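Side-chain contacts in hypothetical protein Atu0636 (Agrobacterium tumefaciens, PDB 2OZV), which is of unproven function but is predicted to be an O-methyltransferase, probably transferring a methyl group from S-adenosylmethionine to an oxygen of its substrate: residues A176-A181 and V203-T208; S30-D35 and M52-R57. All blocks are in the same frame, centred on the assembly; numbering follows the deposited sequence.

Interaction 1 of 2, residues A176-A181 and V203-T208; sequences AEIIAA and VRMLVT
Ile178 and Met205, a selenomethionine, meet tip to tip: the CD1 methyl of the isoleucine stops 3.4 Å from CE of Met205, closer than two methyl carbons usually come. The two side chains reach toward each other from helix and strand. In Met205, CG lies anti to the backbone N (chi1 -177°) and the side chain runs on extended until chi3, at 68°, turns its terminal methyl aside to face the isoleucine. In Ile178, CG1 is anti to the carbonyl carbon and CG2 to the backbone N, and the branches part toward Met205 and Val207, CG2 lying 4.4 Å from CG1 of Val207 in a looser touch. One isoleucine thus spans two alternate positions of the strand. This is helix-on-sheet packing, with strand 204-211 running antiparallel to both its neighbours, 164-170 and 186-195, in the order expected of a class I (Rossmann-like) methyltransferase. The strand opens with a classic beta bulge, Val203 and Arg204 both facing Ile194, and Arg204 NE forms a salt bridge with Asp24. Ser170 lies against both Ile178 and Met205, Phe149 of helix 148-159 adds to the cover of Ile178, and Ile179 packs on Val175 of the second subunit.

Interaction 2 of 2, residues S30-D35 and M52-R57; sequences SLVADD and MAVAAR
Arg57, the last residue of helix 49-57, reaches across to the loop after helix 24-30 and presents the end of its guanidinium to one backbone oxygen, that of Val32. Two nitrogens share this acceptor. The NH2 bond is the shorter and straighter, with NH2 2.8 Å from Val32 O and an N-H...O angle of 156°, whereas NH1 stands 3.2 Å from Val32 O in a more bent bond. The oxygen lies almost in the guanidinium plane, at its edge, so the forked pair helps to fix how the flat group is turned. An extended start to the side chain, CG anti to the backbone N, carries it away from the helix, and a bend at chi3 (49°) swings the guanidinium onto the carbonyl. NH2 also has a weak bond to Ala29 O and lies 4.0 Å from CA of Ser30, whose own OG is hydrogen-bonded to Leu27 O.

Beside this polar grip is the buried, apolar part: CG2 of Val32 meets CG2 of Val54 at 4.0 Å, the two side chains crossing at about a right angle. The contact thins out further along the loop, where Ala33 and Asp35 are exposed and add almost nothing to the surface buried against the helix.

The valine pair rests on the parallel half of the sheet, over Ile40 of strand 38-42 and Ile120 of strand 116-121. In this class I methyltransferase fold the contact joins the approach to strand 38-42 with the helix that follows it across a glycine-rich turn, probably the cofactor-binding one, while Ala29 of helix 24-30 packs against Val54 from the neighbouring helix.

From the N terminus, helix 24-30 leads into the loop of interaction 2, which closes first: strand 38-42 and the turn after it run out and helix 49-57 returns to the loop. Five further strands and three helices of the modelled chain pass before interaction 1 opens on helix 175-182, then closes through strand 186-195 onto strand 204-211. The two closures are in series, neither nested nor crossed, with centres about 20 Å apart on opposite sides of the chain's centre. One belongs to the parallel half of the sheet, the other to the part around the reversed strand 204-211. They nevertheless touch, since Leu31 CD2 packs 3.8 Å from Thr208 CG2.

Interaction 1 of 2, residues A176-A181 and V203-T208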
loop_
_atom_site.group_PDB
_atom_site.type_symbol
_atom_site.label_atom_id
_atom_site.label_comp_id
_atom_site.label_asym_id
_atom_site.label_seq_id
_atom_site.Cartn_x
_atom_site.Cartn_y
_atom_site.Cartn_z
ATOM N N ALA B 176 6.592 2.099 -2.407
ATOM C CA ALA B 176 7.812 1.280 -2.303
ATOM C C ALA B 176 9.031 2.130 -1.905
ATOM O O ALA B 176 9.824 1.707 -1.050
ATOM C CB ALA B 176 8.102 0.486 -3.598
ATOM N N GLU B 177 9.152 3.321 -2.507
ATOM C CA GLU B 177 10.265 4.223 -2.215
ATOM C C GLU B 177 10.217 4.661 -0.743
ATOM O O GLU B 177 11.254 4.798 -0.093
ATOM C CB GLU B 177 10.272 5.435 -3.185
ATOM C CG GLU B 177 11.506 6.358 -3.069
ATOM C CD GLU B 177 11.662 7.415 -4.189
ATOM O OE1 GLU B 177 11.067 7.270 -5.276
ATOM O OE2 GLU B 177 12.424 8.391 -3.987
ATOM N N ILE B 178 9.009 4.884 -0.224
ATOM C CA ILE B 178 8.852 5.341 1.146
ATOM C C ILE B 178 9.223 4.251 2.145
ATOM O O ILE B 178 9.985 4.485 3.106
ATOM C CB ILE B 178 7.434 5.839 1.388
ATOM C CG1 ILE B 178 7.207 7.169 0.657
ATOM C CG2 ILE B 178 7.181 6.050 2.869
ATOM C CD1 ILE B 178 5.726 7.436 0.392
ATOM N N ILE B 179 8.706 3.042 1.918
ATOM C CA ILE B 179 9.051 1.926 2.790
ATOM C C ILE B 179 10.554 1.677 2.785
ATOM O O ILE B 179 11.147 1.465 3.859
ATOM C CB ILE B 179 8.261 0.635 2.398
ATOM C CG1 ILE B 179 6.749 0.845 2.642
ATOM C CG2 ILE B 179 8.851 -0.621 3.089
ATOM C CD1 ILE B 179 5.859 -0.263 1.937
ATOM N N ALA B 180 11.183 1.718 1.613
ATOM C CA ALA B 180 12.638 1.484 1.526
ATOM C C ALA B 180 13.431 2.568 2.277
ATOM O O ALA B 180 14.409 2.266 2.962
ATOM C CB ALA B 180 13.086 1.405 0.088
ATOM N N ALA B 181 12.989 3.817 2.147
ATOM C CA ALA B 181 13.677 4.946 2.780
ATOM C C ALA B 181 13.545 4.869 4.307
ATOM O O ALA B 181 14.465 5.255 5.041
ATOM C CB ALA B 181 13.109 6.268 2.257
ATOM N N VAL B 203 -5.890 8.680 -4.460
ATOM C CA VAL B 203 -5.186 9.822 -5.064
ATOM C C VAL B 203 -4.017 10.313 -4.212
ATOM O O VAL B 203 -3.084 10.927 -4.740
ATOM C CB VAL B 203 -6.182 10.998 -5.407
ATOM C CG1 VAL B 203 -7.123 10.553 -6.506
ATOM C CG2 VAL B 203 -6.938 11.424 -4.183
ATOM N N ARG B 204 -4.071 10.079 -2.895
ATOM C CA ARG B 204 -2.992 10.446 -1.991
ATOM C C ARG B 204 -2.803 9.345 -0.956
ATOM O O ARG B 204 -3.628 8.415 -0.847
ATOM C CB ARG B 204 -3.252 11.793 -1.277
ATOM C CG ARG B 204 -3.237 13.017 -2.206
ATOM C CD ARG B 204 -1.826 13.388 -2.644
ATOM N NE ARG B 204 -1.834 14.620 -3.441
ATOM C CZ ARG B 204 -2.116 14.694 -4.744
ATOM N NH1 ARG B 204 -2.436 13.619 -5.464
ATOM N NH2 ARG B 204 -2.081 15.897 -5.358
HETATM N N MSE B 205 -1.742 9.473 -0.186
HETATM C CA MSE B 205 -1.377 8.486 0.803
HETATM C C MSE B 205 -0.689 9.192 1.957
HETATM O O MSE B 205 0.267 9.951 1.719
HETATM C CB MSE B 205 -0.440 7.439 0.191
HETATM C CG MSE B 205 -0.103 6.369 1.169
HETATM SE SE MSE B 205 1.074 5.099 0.186
HETATM C CE MSE B 205 2.613 6.161 -0.060
ATOM N N LEU B 206 -1.183 8.974 3.173
ATOM C CA LEU B 206 -0.560 9.493 4.410
ATOM C C LEU B 206 0.269 8.358 5.004
ATOM O O LEU B 206 -0.181 7.179 5.017
ATOM C CB LEU B 206 -1.636 9.878 5.439
ATOM C CG LEU B 206 -2.617 10.967 4.988
ATOM C CD1 LEU B 206 -3.712 11.217 6.037
ATOM C CD2 LEU B 206 -1.849 12.256 4.673
ATOM N N VAL B 207 1.463 8.684 5.510
ATOM C CA VAL B 207 2.269 7.690 6.180
ATOM C C VAL B 207 2.789 8.302 7.474
ATOM O O VAL B 207 3.267 9.464 7.458
ATOM C CB VAL B 207 3.458 7.233 5.326
ATOM C CG1 VAL B 207 4.267 6.165 6.106
ATOM C CG2 VAL B 207 2.982 6.681 3.965
ATOM N N THR B 208 2.656 7.573 8.581
ATOM C CA THR B 208 3.318 7.991 9.843
ATOM C C THR B 208 4.196 6.839 10.332
ATOM O O THR B 208 3.928 5.673 10.019
ATOM C CB THR B 208 2.345 8.398 10.979
ATOM O OG1 THR B 208 1.573 7.271 11.406
ATOM C CG2 THR B 208 1.445 9.594 10.567
#

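Interaction 2 of 2, residues S30-D35 and M52-R57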
loop_
_atom_site.group_PDB
_atom_site.type_symbol
_atom_site.label_atom_id
_atom_site.label_comp_id
_atom_site.label_asym_id
_atom_site.label_seq_id
_atom_site.Cartn_x
_atom_site.Cartn_y
_atom_site.Cartn_z
ATOM N N SER B 30 -2.665 17.359 10.032
ATOM C CA SER B 30 -3.569 16.667 10.947
ATOM C C SER B 30 -2.908 15.442 11.585
ATOM O O SER B 30 -3.398 14.937 12.589
ATOM C CB SER B 30 -4.863 16.267 10.230
ATOM O OG SER B 30 -4.661 15.135 9.449
ATOM N N LEU B 31 -1.814 14.957 10.996
ATOM C CA LEU B 31 -1.087 13.800 11.555
ATOM C C LEU B 31 -0.340 14.078 12.864
ATOM O O LEU B 31 0.060 13.147 13.555
ATOM C CB LEU B 31 -0.093 13.274 10.516
ATOM C CG LEU B 31 -0.768 12.765 9.234
ATOM C CD1 LEU B 31 0.270 12.367 8.171
ATOM C CD2 LEU B 31 -1.656 11.518 9.580
ATOM N N VAL B 32 -0.125 15.355 13.176
ATOM C CA VAL B 32 0.542 15.694 14.434
ATOM C C VAL B 32 -0.512 15.738 15.538
ATOM O O VAL B 32 -1.188 16.742 15.722
ATOM C CB VAL B 32 1.295 17.044 14.337
ATOM C CG1 VAL B 32 2.051 17.353 15.630
ATOM C CG2 VAL B 32 2.264 17.015 13.133
ATOM N N ALA B 33 -0.649 14.618 16.241
ATOM C CA ALA B 33 -1.636 14.480 17.316
ATOM C C ALA B 33 -0.897 14.474 18.646
ATOM O O ALA B 33 -0.645 13.423 19.207
ATOM C CB ALA B 33 -2.452 13.173 17.138
ATOM N N ASP B 34 -0.573 15.648 19.160
ATOM C CA ASP B 34 0.356 15.777 20.266
ATOM C C ASP B 34 -0.066 17.031 21.010
ATOM O O ASP B 34 -0.153 18.110 20.407
ATOM C CB ASP B 34 1.778 15.944 19.697
ATOM C CG ASP B 34 2.886 15.840 20.759
ATOM O OD1 ASP B 34 2.648 16.092 21.967
ATOM O OD2 ASP B 34 4.022 15.495 20.365
ATOM N N ASP B 35 -0.335 16.898 22.307
ATOM C CA ASP B 35 -0.763 18.068 23.075
ATOM C C ASP B 35 0.324 18.649 23.990
ATOM O O ASP B 35 0.046 19.524 24.812
ATOM C CB ASP B 35 -2.078 17.791 23.821
ATOM C CG ASP B 35 -3.253 17.514 22.872
ATOM O OD1 ASP B 35 -3.339 18.125 21.771
ATOM O OD2 ASP B 35 -4.099 16.678 23.240
HETATM N N MSE B 52 2.274 25.744 9.193
HETATM C CA MSE B 52 1.359 26.768 9.680
HETATM C C MSE B 52 0.057 26.167 10.190
HETATM O O MSE B 52 -0.459 26.606 11.210
HETATM C CB MSE B 52 1.091 27.839 8.613
HETATM C CG MSE B 52 2.366 28.567 8.275
HETATM SE SE MSE B 52 2.073 29.976 6.924
HETATM C CE MSE B 52 3.930 29.988 6.248
ATOM N N ALA B 53 -0.475 25.174 9.475
ATOM C CA ALA B 53 -1.714 24.521 9.898
ATOM C C ALA B 53 -1.520 23.773 11.227
ATOM O O ALA B 53 -2.438 23.755 12.065
ATOM C CB ALA B 53 -2.247 23.590 8.824
ATOM N N VAL B 54 -0.348 23.169 11.419
ATOM C CA VAL B 54 -0.026 22.533 12.702
ATOM C C VAL B 54 -0.020 23.613 13.818
ATOM O O VAL B 54 -0.683 23.464 14.846
ATOM C CB VAL B 54 1.351 21.845 12.682
ATOM C CG1 VAL B 54 1.671 21.321 14.088
ATOM C CG2 VAL B 54 1.381 20.684 11.674
ATOM N N ALA B 55 0.697 24.714 13.586
ATOM C CA ALA B 55 0.806 25.775 14.620
ATOM C C ALA B 55 -0.543 26.404 14.954
ATOM O O ALA B 55 -0.816 26.748 16.116
ATOM C CB ALA B 55 1.817 26.853 14.180
ATOM N N ALA B 56 -1.396 26.557 13.938
ATOM C CA ALA B 56 -2.718 27.156 14.132
ATOM C C ALA B 56 -3.565 26.311 15.089
ATOM O O ALA B 56 -4.297 26.858 15.915
ATOM C CB ALA B 56 -3.436 27.341 12.789
ATOM N N ARG B 57 -3.452 24.987 14.976
ATOM C CA ARG B 57 -4.245 24.053 15.782
ATOM C C ARG B 57 -3.619 23.775 17.167
ATOM O O ARG B 57 -4.324 23.653 18.177
ATOM C CB ARG B 57 -4.412 22.731 15.013
ATOM C CG ARG B 57 -5.244 21.681 15.769
ATOM C CD ARG B 57 -5.558 20.452 14.909
ATOM N NE ARG B 57 -4.349 19.934 14.262
ATOM C CZ ARG B 57 -3.486 19.078 14.811
ATOM N NH1 ARG B 57 -3.706 18.610 16.043
ATOM N NH2 ARG B 57 -2.404 18.698 14.131
#